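Local atomic coordinates of L-lysine 6-monooxygenase (Pseudomonas syringae pv. tomato, PDB entry 5CQF), a protein that probably acts as an FAD- and NADP-dependent oxidoreductase that hydroxylates the side-chain amine of L-lysine in siderophore biosynthesis. Residues L223-P228 against F294-E299; T244-F249 against D288-L293. All blocks are in the same frame, centred on the assembly; numbering follows the deposited sequence.

Contact 1: L223-P228 against F294-E299; sequences LVSRDP and FSLIYE
The side chains of Val224 and Leu296 lie alongside each other, pointing opposite ways, where the last turn of helix 214-226 meets the middle of helix 287-302. A GxGxxA pattern spans the turn between strand 206-210, central in the sheet ordered 186-188, 345-348, 206-210, 231-235, 308-311, and the start of helix 214-226, consistent with a Rossmann-type dinucleotide-binding fold. Helix 287-302 packs outside this sheet-flanking helix: Leu223 touches Trp207 and Val209 of strand 206-210 and nothing of 294-299. Backbones stay apart, the CA atoms of Ser225 and Leu296 being 8.2 Å from each other. The more buried part is apolar. One branch of Val224 does the work, CG2 lying 3.9 Å from Leu296 CD2. Ile297 CD1 reaches the same methyl only loosely, at 4.5 Å from Val224 CG2. No hydrogen bond crosses, and the segments bury just 143 Å² together. On its exposed side the contact ends at Ser225, whose OG is hydrogen-bonded to Leu221 O. On the far face of 294-299, Glu299 forms a salt bridge with Arg107 of the second subunit. Leu296 holds CG anti to its backbone N (chi1 179°), extending the side chain until CD2 comes 3.5 Å from Ser225 OG.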
loop_
_atom_site.group_PDB
_atom_site.type_symbol
_atom_site.label_atom_id
_atom_site.label_comp_id
_atom_site.label_asym_id
_atom_site.label_seq_id
_atom_site.Cartn_x
_atom_site.Cartn_y
_atom_site.Cartn_z
ATOM N N LEU A 223 19.304 0.463 17.664
ATOM C CA LEU A 223 20.752 0.599 17.735
ATOM C C LEU A 223 21.328 1.206 16.453
ATOM O O LEU A 223 22.073 2.185 16.530
ATOM C CB LEU A 223 21.420 -0.723 18.016
ATOM C CG LEU A 223 21.121 -1.338 19.370
ATOM C CD1 LEU A 223 21.761 -2.712 19.396
ATOM C CD2 LEU A 223 21.636 -0.473 20.531
ATOM N N VAL A 224 21.019 0.637 15.284
ATOM C CA VAL A 224 21.558 1.203 14.049
ATOM C C VAL A 224 20.954 2.586 13.775
ATOM O O VAL A 224 21.510 3.339 13.002
ATOM C CB VAL A 224 21.355 0.313 12.802
ATOM C CG1 VAL A 224 22.063 -1.019 12.951
ATOM C CG2 VAL A 224 19.877 0.110 12.497
ATOM N N SER A 225 19.836 2.928 14.402
ATOM C CA SER A 225 19.284 4.280 14.270
ATOM C C SER A 225 20.017 5.319 15.094
ATOM O O SER A 225 20.034 6.465 14.734
ATOM C CB SER A 225 17.809 4.334 14.678
ATOM O OG SER A 225 17.030 3.656 13.739
ATOM N N ARG A 226 20.573 4.941 16.221
ATOM C CA ARG A 226 21.034 5.941 17.163
ATOM C C ARG A 226 22.400 6.478 16.820
ATOM O O ARG A 226 22.764 7.520 17.306
ATOM C CB ARG A 226 21.085 5.360 18.565
ATOM C CG ARG A 226 19.726 5.187 19.192
ATOM C CD ARG A 226 19.366 6.324 20.125
ATOM N NE ARG A 226 18.754 5.768 21.332
ATOM C CZ ARG A 226 19.271 5.838 22.556
ATOM N NH1 ARG A 226 18.606 5.285 23.560
ATOM N NH2 ARG A 226 20.427 6.467 22.796
ATOM N N ASP A 227 23.163 5.758 16.009
ATOM C CA ASP A 227 24.577 6.059 15.856
ATOM C C ASP A 227 25.070 5.390 14.588
ATOM O O ASP A 227 24.982 4.180 14.458
ATOM C CB ASP A 227 25.328 5.522 17.074
ATOM C CG ASP A 227 26.821 5.805 17.032
ATOM O OD1 ASP A 227 27.372 5.982 15.919
ATOM O OD2 ASP A 227 27.451 5.829 18.125
ATOM N N PRO A 228 25.619 6.168 13.656
ATOM C CA PRO A 228 25.935 5.593 12.344
ATOM C C PRO A 228 27.161 4.670 12.283
ATOM O O PRO A 228 27.438 4.044 11.250
ATOM C CB PRO A 228 26.165 6.840 11.454
ATOM C CG PRO A 228 25.771 8.014 12.288
ATOM C CD PRO A 228 25.967 7.600 13.712
ATOM N N PHE A 294 14.836 -3.197 7.209
ATOM C CA PHE A 294 15.413 -3.504 5.880
ATOM C C PHE A 294 15.719 -2.229 5.046
ATOM O O PHE A 294 16.784 -2.101 4.422
ATOM C CB PHE A 294 14.464 -4.460 5.140
ATOM C CG PHE A 294 14.970 -4.907 3.811
ATOM C CD1 PHE A 294 15.812 -6.028 3.698
ATOM C CD2 PHE A 294 14.621 -4.216 2.658
ATOM C CE1 PHE A 294 16.294 -6.427 2.446
ATOM C CE2 PHE A 294 15.116 -4.605 1.409
ATOM C CZ PHE A 294 15.945 -5.712 1.305
ATOM N N SER A 295 14.813 -1.269 5.053
ATOM C CA SER A 295 15.036 -0.007 4.315
ATOM C C SER A 295 16.255 0.784 4.808
ATOM O O SER A 295 17.030 1.288 4.015
ATOM C CB SER A 295 13.790 0.878 4.391
ATOM O OG SER A 295 13.993 2.127 3.761
ATOM N N LEU A 296 16.420 0.869 6.122
ATOM C CA LEU A 296 17.512 1.613 6.705
ATOM C C LEU A 296 18.852 0.970 6.416
ATOM O O LEU A 296 19.820 1.653 6.106
ATOM C CB LEU A 296 17.304 1.721 8.225
ATOM C CG LEU A 296 18.381 2.464 9.049
ATOM C CD1 LEU A 296 18.759 3.776 8.370
ATOM C CD2 LEU A 296 17.876 2.725 10.465
ATOM N N ILE A 297 18.921 -0.348 6.554
ATOM C CA ILE A 297 20.129 -1.082 6.236
ATOM C C ILE A 297 20.439 -0.835 4.774
ATOM O O ILE A 297 21.548 -0.506 4.434
ATOM C CB ILE A 297 19.959 -2.602 6.472
ATOM C CG1 ILE A 297 19.673 -2.913 7.949
ATOM C CG2 ILE A 297 21.180 -3.394 6.008
ATOM C CD1 ILE A 297 20.727 -2.445 8.920
ATOM N N TYR A 298 19.452 -0.975 3.901
ATOM C CA TYR A 298 19.669 -0.769 2.462
ATOM C C TYR A 298 20.224 0.629 2.154
ATOM O O TYR A 298 21.162 0.753 1.398
ATOM C CB TYR A 298 18.365 -0.961 1.679
ATOM C CG TYR A 298 18.546 -0.837 0.193
ATOM C CD1 TYR A 298 18.528 0.404 -0.437
ATOM C CD2 TYR A 298 18.723 -1.961 -0.590
ATOM C CE1 TYR A 298 18.695 0.512 -1.804
ATOM C CE2 TYR A 298 18.903 -1.861 -1.967
ATOM C CZ TYR A 298 18.881 -0.620 -2.579
ATOM O OH TYR A 298 19.082 -0.545 -3.957
ATOM N N GLU A 299 19.598 1.669 2.694
ATOM C CA GLU A 299 20.077 3.048 2.495
ATOM C C GLU A 299 21.514 3.201 2.975
ATOM O O GLU A 299 22.360 3.697 2.240
ATOM C CB GLU A 299 19.174 4.060 3.204
ATOM C CG GLU A 299 17.805 4.220 2.565
ATOM C CD GLU A 299 17.849 4.601 1.082
ATOM O OE1 GLU A 299 18.414 5.657 0.738
ATOM O OE2 GLU A 299 17.280 3.847 0.271
#

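Contact 2: T244-F249 against D288-L293; sequences TQLGQF and DERQKL
Leu246 and Arg290 mark the closest backbone approach, with CA atoms 8.3 Å apart, between the short strand 245-246 and the first half of helix 287-302. The helix is regular here, with Lys292 N bonded to Asp288 O at 2.9 Å. No hydrogen bond crosses between the two segments. Arg290 alone bridges the gap from the helix, and does so with its aliphatic chain: CG lies 4.4 Å from Leu246 CD2, and CD lies 4.3 Å from Thr244 OG1. These are loose van der Waals contacts, in keeping with only 81 Å² buried. Thr244 OG1 is hydrogen-bonded to Phe241 O, and Leu246 meets Leu246 of the third subunit. Successive bends in the arginine chain (chi2 -59°, chi3 -56°) carry the guanidinium along its own helix toward the C-terminal end, where Leu293 CG sits at its edge, in plane. Further round, Lys292 NZ makes a salt bridge of 2.7 Å to Glu289 OE2, meeting the carboxylate from above its plane. Strands 245-246 and 284-285 form a two-stranded parallel pair, with helices 255-264 and 267-280 in the connection and helix 287-302 right after it. Leu293 and Glu289 pack on helix 214-226, while Ile285 of strand 284-285 touches both Thr244 and Arg290.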
loop_
_atom_site.group_PDB
_atom_site.type_symbol
_atom_site.label_atom_id
_atom_site.label_comp_id
_atom_site.label_asym_id
_atom_site.label_seq_id
_atom_site.Cartn_x
_atom_site.Cartn_y
_atom_site.Cartn_z
ATOM N N THR A 244 11.077 -14.529 8.856
ATOM C CA THR A 244 10.031 -14.535 9.890
ATOM C C THR A 244 8.627 -14.348 9.311
ATOM O O THR A 244 8.438 -13.814 8.206
ATOM C CB THR A 244 10.179 -13.432 10.965
ATOM O OG1 THR A 244 9.876 -12.137 10.400
ATOM C CG2 THR A 244 11.576 -13.495 11.647
ATOM N N GLN A 245 7.633 -14.774 10.090
ATOM C CA GLN A 245 6.263 -14.560 9.706
ATOM C C GLN A 245 5.974 -13.053 9.793
ATOM O O GLN A 245 6.522 -12.346 10.644
ATOM C CB GLN A 245 5.308 -15.441 10.536
ATOM C CG GLN A 245 5.386 -16.958 10.185
ATOM C CD GLN A 245 4.404 -17.499 9.094
ATOM O OE1 GLN A 245 4.569 -18.629 8.616
ATOM N NE2 GLN A 245 3.377 -16.730 8.735
ATOM N N LEU A 246 5.168 -12.563 8.864
ATOM C CA LEU A 246 4.724 -11.191 8.879
ATOM C C LEU A 246 3.453 -11.082 9.731
ATOM O O LEU A 246 2.415 -11.661 9.404
ATOM C CB LEU A 246 4.502 -10.671 7.452
ATOM C CG LEU A 246 5.800 -10.641 6.618
ATOM C CD1 LEU A 246 5.499 -10.638 5.124
ATOM C CD2 LEU A 246 6.693 -9.455 6.969
ATOM N N GLY A 247 3.563 -10.343 10.828
ATOM C CA GLY A 247 2.479 -10.169 11.793
ATOM C C GLY A 247 2.557 -11.217 12.885
ATOM O O GLY A 247 2.843 -12.360 12.598
ATOM N N GLN A 248 2.305 -10.822 14.128
ATOM C CA GLN A 248 2.246 -11.763 15.238
ATOM C C GLN A 248 0.937 -12.511 15.111
ATOM O O GLN A 248 0.019 -12.047 14.444
ATOM C CB GLN A 248 2.428 -11.065 16.601
ATOM C CG GLN A 248 3.808 -10.387 16.682
ATOM C CD GLN A 248 4.111 -9.631 17.961
ATOM O OE1 GLN A 248 3.244 -9.347 18.745
ATOM N NE2 GLN A 248 5.366 -9.288 18.150
ATOM N N PHE A 249 0.858 -13.654 15.769
ATOM C CA PHE A 249 -0.213 -14.627 15.556
ATOM C C PHE A 249 -1.598 -14.017 15.698
ATOM O O PHE A 249 -2.417 -14.171 14.817
ATOM C CB PHE A 249 -0.026 -15.813 16.506
ATOM C CG PHE A 249 -0.966 -16.964 16.261
ATOM C CD1 PHE A 249 -0.627 -17.974 15.364
ATOM C CD2 PHE A 249 -2.157 -17.085 16.984
ATOM C CE1 PHE A 249 -1.467 -19.061 15.173
ATOM C CE2 PHE A 249 -2.999 -18.177 16.782
ATOM C CZ PHE A 249 -2.653 -19.160 15.875
ATOM N N ASP A 288 5.636 -3.574 9.060
ATOM C CA ASP A 288 6.261 -2.223 8.992
ATOM C C ASP A 288 7.567 -2.147 9.754
ATOM O O ASP A 288 8.439 -1.365 9.383
ATOM C CB ASP A 288 5.326 -1.105 9.471
ATOM C CG ASP A 288 4.036 -1.055 8.688
ATOM O OD1 ASP A 288 3.999 -1.534 7.525
ATOM O OD2 ASP A 288 3.035 -0.542 9.251
ATOM N N GLU A 289 7.714 -2.945 10.806
ATOM C CA GLU A 289 8.990 -3.011 11.530
ATOM C C GLU A 289 10.088 -3.658 10.675
ATOM O O GLU A 289 11.193 -3.118 10.573
ATOM C CB GLU A 289 8.840 -3.753 12.852
ATOM C CG GLU A 289 8.073 -2.967 13.916
ATOM C CD GLU A 289 8.787 -1.686 14.364
ATOM O OE1 GLU A 289 10.038 -1.696 14.592
ATOM O OE2 GLU A 289 8.082 -0.662 14.500
ATOM N N ARG A 290 9.771 -4.784 10.049
ATOM C CA ARG A 290 10.681 -5.419 9.097
ATOM C C ARG A 290 11.078 -4.439 8.012
ATOM O O ARG A 290 12.241 -4.330 7.664
ATOM C CB ARG A 290 10.029 -6.636 8.424
ATOM C CG ARG A 290 10.169 -7.944 9.181
ATOM C CD ARG A 290 11.633 -8.347 9.425
ATOM N NE ARG A 290 12.455 -8.457 8.195
ATOM C CZ ARG A 290 13.590 -7.782 7.938
ATOM N NH1 ARG A 290 14.090 -6.890 8.800
ATOM N NH2 ARG A 290 14.230 -8.003 6.794
ATOM N N GLN A 291 10.083 -3.748 7.471
ATOM C CA GLN A 291 10.321 -2.780 6.423
ATOM C C GLN A 291 11.242 -1.669 6.903
ATOM O O GLN A 291 12.135 -1.262 6.187
ATOM C CB GLN A 291 8.981 -2.241 5.886
ATOM C CG GLN A 291 9.035 -1.030 4.952
ATOM C CD GLN A 291 9.888 -1.242 3.704
ATOM O OE1 GLN A 291 10.093 -2.380 3.260
ATOM N NE2 GLN A 291 10.402 -0.133 3.130
ATOM N N LYS A 292 11.056 -1.176 8.116
ATOM C CA LYS A 292 11.891 -0.054 8.597
ATOM C C LYS A 292 13.345 -0.496 8.685
ATOM O O LYS A 292 14.275 0.232 8.269
ATOM C CB LYS A 292 11.397 0.481 9.953
ATOM C CG LYS A 292 10.423 1.643 9.829
ATOM C CD LYS A 292 9.350 1.647 10.912
ATOM C CE LYS A 292 9.853 2.175 12.239
ATOM N NZ LYS A 292 9.100 1.595 13.404
ATOM N N LEU A 293 13.536 -1.696 9.224
ATOM C CA LEU A 293 14.885 -2.215 9.425
ATOM C C LEU A 293 15.527 -2.503 8.095
ATOM O O LEU A 293 16.617 -2.044 7.842
ATOM C CB LEU A 293 14.888 -3.448 10.329
ATOM C CG LEU A 293 16.257 -4.109 10.503
ATOM C CD1 LEU A 293 17.287 -3.154 11.083
ATOM C CD2 LEU A 293 16.085 -5.294 11.407
#

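Both contacts draw on helix 287-302: contact 2 uses 288-293 and contact 1 the directly following 294-299, their centres about 16 Å apart. Along the chain, contact 2 is nested within the loop that contact 1 closes. Helix 214-226 connects them further, since its end forms contact 1 while its Val220 touches Leu293 from contact 2. Contact 1 lies farther out, its centre about 26 Å from that of the chain, against about 17 Å for contact 2. The Thr244 side chain approaches the GxGxxA turn (Gly211, Gly213, Ala216), probably a dinucleotide-binding element, but makes no contact with it. Helix 287-302 faces the second subunit, whereas segment 244-249 reaches the third.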